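Local coordinates for UPF0678 fatty acid-binding protein-like protein ERS007657_00996 (Mycobacterium tuberculosis, PDB 6R3W) that binds heme b in a beta-barrel and probably isomerises peroxynitrite to nitrate, protecting against reactive nitrogen and oxygen species, at residues Y35-V40 / L49-Q54. Residues are numbered along the deposited sequence; the frame is centred on the assembly and turned at random.
With HEM (protoporphyrin IX containing Fe), chain B.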
ATOM      1  N   TYR A  35       1.607   6.216  13.706  1.00  9.59           N
ATOM      2  CA  TYR A  35       2.828   5.531  13.250  1.00  9.56           C
ATOM      3  C   TYR A  35       3.638   6.452  12.353  1.00  8.48           C
ATOM      4  O   TYR A  35       3.065   7.327  11.669  1.00 10.04           O
ATOM      5  CB  TYR A  35       2.480   4.214  12.539  1.00  9.43           C
ATOM      6  CG  TYR A  35       1.584   4.349  11.335  1.00  9.13           C
ATOM      7  CD1 TYR A  35       2.107   4.442  10.061  1.00  8.85           C
ATOM      8  CD2 TYR A  35       0.207   4.259  11.462  1.00  8.74           C
ATOM      9  CE1 TYR A  35       1.283   4.489   8.945  1.00  8.43           C
ATOM     10  CE2 TYR A  35      -0.635   4.332  10.358  1.00  9.19           C
ATOM     11  CZ  TYR A  35      -0.095   4.424   9.091  1.00  8.57           C
ATOM     12  OH  TYR A  35      -0.930   4.439   7.996  1.00  9.29           O
ATOM     13  N   LEU A  36       4.940   6.165  12.298  1.00  9.81           N
ATOM     14  CA  LEU A  36       5.867   6.674  11.276  1.00 10.01           C
ATOM     15  C   LEU A  36       6.044   5.597  10.213  1.00 10.95           C
ATOM     16  O   LEU A  36       5.952   4.403  10.554  1.00 10.58           O
ATOM     17  CB  LEU A  36       7.206   7.030  11.924  1.00 10.34           C
ATOM     18  CG  LEU A  36       7.129   8.045  13.052  1.00 12.39           C
ATOM     19  CD1 LEU A  36       8.517   8.330  13.612  1.00 14.86           C
ATOM     20  CD2 LEU A  36       6.464   9.321  12.590  1.00 12.02           C
ATOM     21  N   GLU A  37       6.260   6.007   8.973  1.00  9.82           N
ATOM     22  CA  GLU A  37       6.287   5.087   7.831  1.00 10.23           C
ATOM     23  C   GLU A  37       7.433   5.460   6.911  1.00  9.71           C
ATOM     24  O   GLU A  37       7.570   6.653   6.583  1.00 11.59           O
ATOM     25  CB  GLU A  37       4.957   5.124   7.098  1.00 10.30           C
ATOM     26  CG  GLU A  37       4.912   4.261   5.855  1.00  9.64           C
ATOM     27  CD  GLU A  37       3.521   4.049   5.307  1.00  9.93           C
ATOM     28  OE1 GLU A  37       2.568   4.623   5.870  1.00 10.44           O
ATOM     29  OE2 GLU A  37       3.396   3.324   4.298  1.00 11.15           O
ATOM     30  N   GLU A  38       8.150   4.442   6.434  1.00 10.13           N
ATOM     31  CA  GLU A  38       9.171   4.551   5.384  1.00 11.47           C
ATOM     32  C   GLU A  38       8.802   3.568   4.275  1.00  9.47           C
ATOM     33  O   GLU A  38       8.593   2.373   4.578  1.00 10.15           O
ATOM     34  CB  GLU A  38      10.561   4.227   5.939  1.00 15.11           C
ATOM     35  CG  GLU A  38      11.007   5.129   7.068  1.00 19.75           C
ATOM     36  CD  GLU A  38      11.958   6.231   6.639  1.00 29.05           C
ATOM     37  OE1 GLU A  38      12.380   6.219   5.463  1.00 41.95           O
ATOM     38  OE2 GLU A  38      12.233   7.130   7.466  1.00 40.79           O
ATOM     39  N   VAL A  39       8.797   4.049   3.035  1.00 10.05           N
ATOM     40  CA  VAL A  39       8.477   3.244   1.839  1.00 10.00           C
ATOM     41  C   VAL A  39       9.589   3.409   0.807  1.00 10.16           C
ATOM     42  O   VAL A  39      10.123   4.521   0.660  1.00 12.15           O
ATOM     43  CB  VAL A  39       7.122   3.671   1.280  1.00 11.16           C
ATOM     44  CG1 VAL A  39       6.982   3.327  -0.185  1.00 13.13           C
ATOM     45  CG2 VAL A  39       5.989   3.103   2.120  1.00 11.42           C
ATOM     46  N   VAL A  40       9.911   2.334   0.123  1.00 10.39           N
ATOM     47  CA  VAL A  40      10.803   2.408  -1.058  1.00 10.02           C
ATOM     48  C   VAL A  40      10.115   1.737  -2.231  1.00  9.87           C
ATOM     49  O   VAL A  40       9.693   0.580  -2.098  1.00 10.31           O
ATOM     50  CB  VAL A  40      12.181   1.780  -0.791  1.00 12.31           C
ATOM     51  CG1 VAL A  40      13.049   1.865  -2.027  1.00 12.92           C
ATOM     52  CG2 VAL A  40      12.882   2.409   0.395  1.00 15.57           C
ATOM     53  N   LEU A  49       7.130  -2.611 -10.180  1.00  8.12           N
ATOM     54  CA  LEU A  49       7.927  -1.973  -9.125  1.00  8.11           C
ATOM     55  C   LEU A  49       8.097  -2.959  -7.976  1.00  8.15           C
ATOM     56  O   LEU A  49       7.140  -3.679  -7.634  1.00  9.84           O
ATOM     57  CB  LEU A  49       7.238  -0.697  -8.623  1.00  9.46           C
ATOM     58  CG  LEU A  49       6.976   0.372  -9.662  1.00 10.49           C
ATOM     59  CD1 LEU A  49       6.250   1.544  -9.035  1.00 15.39           C
ATOM     60  CD2 LEU A  49       8.260   0.827 -10.321  1.00 15.67           C
ATOM     61  N   THR A  50       9.260  -2.951  -7.347  1.00  7.98           N
ATOM     62  CA  THR A  50       9.442  -3.521  -6.013  1.00  8.67           C
ATOM     63  C   THR A  50       8.959  -2.499  -4.998  1.00  8.70           C
ATOM     64  O   THR A  50       9.113  -1.281  -5.228  1.00  8.96           O
ATOM     65  CB  THR A  50      10.891  -3.940  -5.769  1.00 10.01           C
ATOM     66  OG1 THR A  50      11.712  -2.762  -5.775  1.00 11.64           O
ATOM     67  CG2 THR A  50      11.385  -4.907  -6.815  1.00 11.24           C
ATOM     68  N   TYR A  51       8.440  -2.978  -3.880  1.00  8.44           N
ATOM     69  CA  TYR A  51       7.823  -2.125  -2.853  1.00  9.03           C
ATOM     70  C   TYR A  51       8.091  -2.709  -1.485  1.00  9.67           C
ATOM     71  O   TYR A  51       7.814  -3.891  -1.259  1.00 10.00           O
ATOM     72  CB  TYR A  51       6.329  -1.990  -3.104  1.00  8.63           C
ATOM     73  CG  TYR A  51       5.522  -1.433  -1.955  1.00  8.94           C
ATOM     74  CD1 TYR A  51       5.587  -0.099  -1.579  1.00  9.27           C
ATOM     75  CD2 TYR A  51       4.771  -2.282  -1.166  1.00 10.10           C
ATOM     76  CE1 TYR A  51       4.863   0.373  -0.500  1.00  9.41           C
ATOM     77  CE2 TYR A  51       4.018  -1.819  -0.104  1.00  9.84           C
ATOM     78  CZ  TYR A  51       4.059  -0.485   0.228  1.00  8.33           C
ATOM     79  OH  TYR A  51       3.348  -0.016   1.306  1.00  8.78           O
ATOM     80  N   THR A  52       8.554  -1.867  -0.572  1.00  9.43           N
ATOM     81  CA  THR A  52       8.669  -2.244   0.840  0.50  9.10           C
ATOM     82  C   THR A  52       8.202  -1.099   1.723  1.00 10.44           C
ATOM     83  O   THR A  52       8.484   0.054   1.388  1.00 14.27           O
ATOM     84  CB  THR A  52      10.085  -2.674   1.179  0.50 10.07           C
ATOM     85  OG1 THR A  52      10.927  -1.565   0.849  0.50 16.73           O
ATOM     86  CG2 THR A  52      10.489  -3.937   0.445  0.50  7.96           C
ATOM     87  N   GLN A  53       7.626  -1.461   2.847  1.00  9.44           N
ATOM     88  CA  GLN A  53       7.121  -0.546   3.873  1.00 10.08           C
ATOM     89  C   GLN A  53       7.655  -1.017   5.211  1.00  9.11           C
ATOM     90  O   GLN A  53       7.526  -2.219   5.509  1.00  9.99           O
ATOM     91  CB  GLN A  53       5.586  -0.534   3.885  1.00 11.76           C
ATOM     92  CG  GLN A  53       4.988   0.339   4.989  1.00 12.41           C
ATOM     93  CD  GLN A  53       3.620  -0.124   5.411  1.00 13.63           C
ATOM     94  OE1 GLN A  53       2.615   0.542   5.161  1.00 16.94           O
ATOM     95  NE2 GLN A  53       3.569  -1.251   6.106  1.00 12.30           N
ATOM     96  N   GLN A  54       8.110  -0.091   6.039  1.00  9.01           N
ATOM     97  CA  GLN A  54       8.321  -0.337   7.482  1.00 10.25           C
ATOM     98  C   GLN A  54       7.634   0.767   8.262  1.00  9.12           C
ATOM     99  O   GLN A  54       7.806   1.936   7.930  1.00 11.39           O
ATOM    100  CB  GLN A  54       9.796  -0.437   7.852  1.00 13.10           C
ATOM    101  CG  GLN A  54      10.022  -0.828   9.321  1.00 21.69           C
ATOM    102  CD  GLN A  54       9.505  -2.208   9.684  1.00 20.38           C
ATOM    103  OE1 GLN A  54      10.022  -3.232   9.215  1.00 25.47           O
ATOM    104  NE2 GLN A  54       8.599  -2.251  10.660  1.00 17.30           N
TER
HETATM  105  CHA HEM B 201      -4.706  -4.167  14.460  1.00 13.65           C
HETATM  106  CHB HEM B 201      -1.244  -1.100  13.164  1.00 12.11           C
HETATM  107  CHC HEM B 201      -1.674  -2.511   8.520  1.00  9.92           C
HETATM  108  CHD HEM B 201      -4.815  -5.942   9.936  1.00 11.40           C
HETATM  109  C1A HEM B 201      -3.720  -3.214  14.493  1.00 12.77           C
HETATM  110  C2A HEM B 201      -3.225  -2.604  15.696  1.00 12.60           C
HETATM  111  C3A HEM B 201      -2.248  -1.752  15.321  1.00 12.40           C
HETATM  112  C4A HEM B 201      -2.146  -1.815  13.906  1.00 12.35           C
HETATM  113  CMA HEM B 201      -1.387  -0.917  16.228  1.00 14.59           C
HETATM  114  CAA HEM B 201      -3.704  -2.883  17.100  1.00 14.60           C
HETATM  115  CBA HEM B 201      -2.653  -3.652  17.893  1.00 20.06           C
HETATM  116  CGA HEM B 201      -2.398  -4.980  17.264  1.00 25.23           C
HETATM  117  O1A HEM B 201      -1.243  -5.269  16.889  1.00 34.00           O
HETATM  118  O2A HEM B 201      -3.324  -5.809  17.160  1.00 33.30           O
HETATM  119  C1B HEM B 201      -1.103  -1.183  11.766  1.00 11.05           C
HETATM  120  C2B HEM B 201      -0.151  -0.422  11.021  1.00 11.04           C
HETATM  121  C3B HEM B 201      -0.291  -0.781   9.692  1.00 10.92           C
HETATM  122  C4B HEM B 201      -1.315  -1.835   9.670  1.00 10.29           C
HETATM  123  CMB HEM B 201       0.822   0.585  11.588  1.00 12.53           C
HETATM  124  CAB HEM B 201       0.385  -0.260   8.482  1.00 12.13           C
HETATM  125  CBB HEM B 201       0.796   0.989   8.400  1.00 13.38           C
HETATM  126  C1C HEM B 201      -2.541  -3.607   8.511  1.00  9.68           C
HETATM  127  C2C HEM B 201      -2.865  -4.379   7.374  1.00  9.76           C
HETATM  128  C3C HEM B 201      -3.694  -5.387   7.793  1.00 10.70           C
HETATM  129  C4C HEM B 201      -3.964  -5.163   9.189  1.00 11.14           C
HETATM  130  CMC HEM B 201      -2.361  -4.104   5.995  1.00 11.07           C
HETATM  131  CAC HEM B 201      -4.214  -6.545   7.033  1.00 10.31           C
HETATM  132  CBC HEM B 201      -3.442  -7.253   6.200  1.00 12.23           C
HETATM  133  C1D HEM B 201      -5.085  -5.690  11.275  1.00 11.94           C
HETATM  134  C2D HEM B 201      -6.011  -6.509  12.070  1.00 14.68           C
HETATM  135  C3D HEM B 201      -5.973  -6.029  13.314  1.00 15.86           C
HETATM  136  C4D HEM B 201      -5.037  -4.885  13.301  1.00 13.29           C
HETATM  137  CMD HEM B 201      -6.780  -7.709  11.590  1.00 14.29           C
HETATM  138  CAD HEM B 201      -6.420  -6.791  14.530  1.00 23.95           C
HETATM  139  CBD HEM B 201      -7.762  -6.384  14.935  1.00 22.60           C
HETATM  140  CGD HEM B 201      -8.215  -7.222  16.134  1.00 19.07           C
HETATM  141  O1D HEM B 201      -7.496  -7.971  16.877  1.00 26.26           O
HETATM  142  O2D HEM B 201      -9.344  -7.160  16.353  1.00 18.18           O
HETATM  143  NA  HEM B 201      -3.013  -2.718  13.408  1.00 11.41           N
HETATM  144  NB  HEM B 201      -1.761  -2.008  10.928  1.00 10.89           N
HETATM  145  NC  HEM B 201      -3.241  -4.066   9.594  1.00 10.49           N
HETATM  146  ND  HEM B 201      -4.505  -4.724  12.059  1.00 12.17           N
HETATM  147 FE   HEM B 201      -3.219  -3.353  11.510  1.00 11.25          FE
HETATM  148  O   HOH W   1       2.240   2.547   1.820  0.50  6.33           O
HETATM  149  O   HOH W   2      10.746   0.470   3.403  1.00 22.98           O
HETATM  150  O   HOH W   3      11.526  -1.442  -3.222  1.00 13.92           O
HETATM  151  O   HOH W   4      -1.634  -4.757  11.875  1.00 17.01           O
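Val39 lays CG1 against the rim of the Tyr51 ring, near the ring plane, with CE1 3.6 Å away. Tyr51 reaches this methyl because its CG lies opposite the backbone N (chi1 166°), which carries the ring diagonally across to the neighbouring strand. On the same buried face the extended side chains of Glu37 and Gln53 cross almost perpendicularly, carboxylate and amide planes 85° apart, with Gln53 CG 3.5 Å from Glu37 OE2. Water 1 joins the two strands here, donating to Glu37 OE2 (2.8 Å) and to Tyr51 OH (2.8 Å). Other strands hold the same groups: Glu37 OE1, the second carboxylate oxygen, is hydrogen-bonded to Tyr141 OH, and Tyr51 OH also to Glu67 OE2, so these buried polar groups are tied into a network. Four backbone hydrogen bonds hold the strands in antiparallel register, two linking Glu38 with Gln54 and two Val40 with Thr52; Val39 and Gln53 form the non-hydrogen-bonded pair between them. Water 3 donates to Val40 O (3.0 Å) and is hydrogen-bonded to Thr50 OG1. Tyr35 turns one ring face to the heme vinyl, CE1 3.6 Å from CBB, and Gln53 borders the same group. The segments belong to the beta hairpin of strands 33-42 and 48-57 in the ten-stranded antiparallel nitrobindin barrel, where Tyr35 and Gln53 contribute to the heme pocket.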